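Side-chain contact in putative antibiotic biosynthesis monooxygenase (PDB 3KKF), which is of unconfirmed function but probably acts as a monooxygenase of the antibiotic biosynthesis monooxygenase family, and binds calcium ions: residues H75-K78 against Y79-T83. Sequence-based numbering, arbitrary orientation. Where two conformers were deposited one is given.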
ATOM      1  N   HIS A  75      -2.541  22.821  -3.534  1.00 11.86           N
ATOM      2  CA  HIS A  75      -2.917  21.954  -2.417  1.00 11.53           C
ATOM      3  C   HIS A  75      -1.720  21.119  -1.926  1.00 11.40           C
ATOM      4  O   HIS A  75      -1.535  20.959  -0.733  1.00 11.29           O
ATOM      5  CB  HIS A  75      -4.164  21.109  -2.715  1.00 11.45           C
ATOM      6  CG  HIS A  75      -4.089  20.286  -3.954  1.00 11.29           C
ATOM      7  ND1 HIS A  75      -4.420  20.780  -5.206  1.00 11.78           N
ATOM      8  CD2 HIS A  75      -3.763  18.986  -4.135  1.00 10.89           C
ATOM      9  CE1 HIS A  75      -4.307  19.814  -6.098  1.00 11.60           C
ATOM     10  NE2 HIS A  75      -3.911  18.715  -5.473  1.00 11.56           N
ATOM     11  N   PHE A  76      -0.905  20.588  -2.836  1.00 11.26           N
ATOM     12  CA  PHE A  76       0.302  19.887  -2.401  1.00 11.89           C
ATOM     13  C   PHE A  76       1.226  20.858  -1.649  1.00 11.91           C
ATOM     14  O   PHE A  76       1.792  20.502  -0.620  1.00 12.83           O
ATOM     15  CB  PHE A  76       1.059  19.253  -3.575  1.00 11.95           C
ATOM     16  CG  PHE A  76       2.264  18.498  -3.134  1.00 12.16           C
ATOM     17  CD1 PHE A  76       2.130  17.252  -2.554  1.00 11.55           C
ATOM     18  CD2 PHE A  76       3.527  19.072  -3.203  1.00 12.41           C
ATOM     19  CE1 PHE A  76       3.231  16.565  -2.104  1.00 12.89           C
ATOM     20  CE2 PHE A  76       4.642  18.372  -2.743  1.00 13.64           C
ATOM     21  CZ  PHE A  76       4.478  17.124  -2.198  1.00 13.71           C
ATOM     22  N   LYS A  77       1.373  22.081  -2.159  1.00 12.85           N
ATOM     23  CA  LYS A  77       2.223  23.139  -1.531  0.50 13.59           C
ATOM     24  C   LYS A  77       1.793  23.410  -0.084  1.00 13.65           C
ATOM     25  O   LYS A  77       2.618  23.539   0.819  1.00 13.53           O
ATOM     26  CB  LYS A  77       2.113  24.464  -2.352  0.50 14.17           C
ATOM     27  CG  LYS A  77       2.971  25.694  -1.818  0.50 16.02           C
ATOM     28  CD  LYS A  77       2.640  27.005  -2.607  0.50 17.78           C
ATOM     29  CE  LYS A  77       3.670  28.113  -2.392  0.50 19.59           C
ATOM     30  NZ  LYS A  77       4.937  27.859  -3.151  0.50 21.24           N
ATOM     31  N   LYS A  78       0.489  23.545   0.104  1.00 12.71           N
ATOM     32  CA  LYS A  78      -0.050  23.826   1.451  1.00 12.40           C
ATOM     33  C   LYS A  78       0.376  22.703   2.409  1.00 12.11           C
ATOM     34  O   LYS A  78       0.828  22.966   3.515  1.00 12.36           O
ATOM     35  CB  LYS A  78      -1.584  23.918   1.425  1.00 12.56           C
ATOM     36  CG  LYS A  78      -2.194  24.084   2.835  1.00 12.53           C
ATOM     37  CD  LYS A  78      -3.660  24.203   2.831  1.00 12.47           C
ATOM     38  CE  LYS A  78      -4.179  24.323   4.262  1.00 12.96           C
ATOM     39  NZ  LYS A  78      -5.657  24.364   4.352  1.00 14.63           N
ATOM     40  N   TYR A  79       0.197  21.451   1.981  1.00 11.69           N
ATOM     41  CA  TYR A  79       0.595  20.296   2.774  1.00 12.09           C
ATOM     42  C   TYR A  79       2.099  20.245   3.035  1.00 12.56           C
ATOM     43  O   TYR A  79       2.535  20.064   4.176  1.00 12.47           O
ATOM     44  CB  TYR A  79       0.141  19.011   2.053  1.00 12.07           C
ATOM     45  CG  TYR A  79       0.814  17.751   2.509  1.00 11.83           C
ATOM     46  CD1 TYR A  79       0.569  17.202   3.754  1.00 13.34           C
ATOM     47  CD2 TYR A  79       1.667  17.062   1.663  1.00 12.79           C
ATOM     48  CE1 TYR A  79       1.215  16.037   4.173  1.00 12.90           C
ATOM     49  CE2 TYR A  79       2.282  15.889   2.072  1.00 14.65           C
ATOM     50  CZ  TYR A  79       2.066  15.388   3.322  1.00 14.36           C
ATOM     51  OH  TYR A  79       2.680  14.228   3.732  1.00 16.11           O
ATOM     52  N   LYS A  80       2.901  20.377   1.976  1.00 14.16           N
ATOM     53  CA  LYS A  80       4.357  20.270   2.102  1.00 15.85           C
ATOM     54  C   LYS A  80       4.915  21.373   3.034  1.00 16.37           C
ATOM     55  O   LYS A  80       5.723  21.093   3.923  1.00 17.49           O
ATOM     56  CB  LYS A  80       5.010  20.320   0.682  1.00 17.09           C
ATOM     57  CG  LYS A  80       6.527  20.018   0.647  1.00 21.22           C
ATOM     58  CD  LYS A  80       6.834  18.539   0.940  1.00 24.68           C
ATOM     59  CE  LYS A  80       8.345  18.250   0.806  1.00 26.47           C
ATOM     60  NZ  LYS A  80       8.730  16.895   1.280  1.00 27.94           N
ATOM     61  N   GLU A  81       4.470  22.605   2.845  1.00 16.99           N
ATOM     62  CA  GLU A  81       4.910  23.741   3.700  1.00 18.16           C
ATOM     63  C   GLU A  81       4.343  23.656   5.127  1.00 17.39           C
ATOM     64  O   GLU A  81       5.060  23.927   6.123  1.00 18.32           O
ATOM     65  CB  GLU A  81       4.525  25.076   3.051  1.00 19.43           C
ATOM     66  CG  GLU A  81       5.265  25.320   1.748  1.00 22.83           C
ATOM     67  CD  GLU A  81       4.957  26.671   1.073  1.00 27.45           C
ATOM     68  OE1 GLU A  81       4.007  27.405   1.477  1.00 29.15           O
ATOM     69  OE2 GLU A  81       5.685  26.988   0.111  1.00 31.91           O
ATOM     70  N   GLY A  82       3.068  23.296   5.243  1.00 16.24           N
ATOM     71  CA  GLY A  82       2.429  23.213   6.526  1.00 15.86           C
ATOM     72  C   GLY A  82       3.006  22.160   7.434  1.00 15.26           C
ATOM     73  O   GLY A  82       3.022  22.337   8.630  1.00 16.59           O
ATOM     74  N   THR A  83       3.486  21.053   6.863  1.00 14.38           N
ATOM     75  CA  THR A  83       4.005  19.931   7.633  1.00 14.18           C
ATOM     76  C   THR A  83       5.518  19.800   7.679  1.00 15.95           C
ATOM     77  O   THR A  83       6.022  18.875   8.283  1.00 15.42           O
ATOM     78  CB  THR A  83       3.415  18.578   7.123  1.00 13.21           C
ATOM     79  OG1 THR A  83       3.906  18.278   5.809  1.00 14.12           O
ATOM     80  CG2 THR A  83       1.897  18.613   7.140  1.00 13.24           C
TER
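Phe76 and Tyr79, three residues apart on helix 74-83, meet through their ring carbons: CE1 of Phe76 lies 4.1 Å from CD2 of Tyr79. The phenylalanine atom sits at the tyrosine's edge, near its plane, while CD2 approaches the Phe76 ring obliquely, so this is apolar contact without a stack. With CG anti to the backbone N (chi1 -178°), the Phe76 ring swings along the helix toward its C-terminal end. There CE2 of Phe76 comes 4.0 Å from CB of Lys80, and the two side chains run alongside each other in the same direction; under them Lys80 N bonds to Phe76 O at 2.8 Å. His70 of helix 64-71 also meets the Phe76 ring, whereas the hydrogen bond between the Tyr79 and Tyr22 hydroxyls ties this side to helix 19-36.

One face of the tyrosine ring carries Thr83 OG1, offset toward the rim. Thr83 OG1 donates to Tyr79 O over 2.8 Å, and Thr83 N reaches the same oxygen from the opposite face of the carbonyl plane, so two bonds grip one acceptor.

Elsewhere on the helix, in one of its two conformers, Lys77 makes a rather long salt bridge to Glu81, NZ of Lys77 to OE2 of Glu81 at 3.5 Å. In that conformer the lysine stays extended until a bend at chi4 (76°). The i to i+4 backbone bonds identify an alpha-helix; its rings and His75 face neighbouring helices, its ion pair an exposed side, within a ferredoxin-like dimeric alpha/beta-barrel fold.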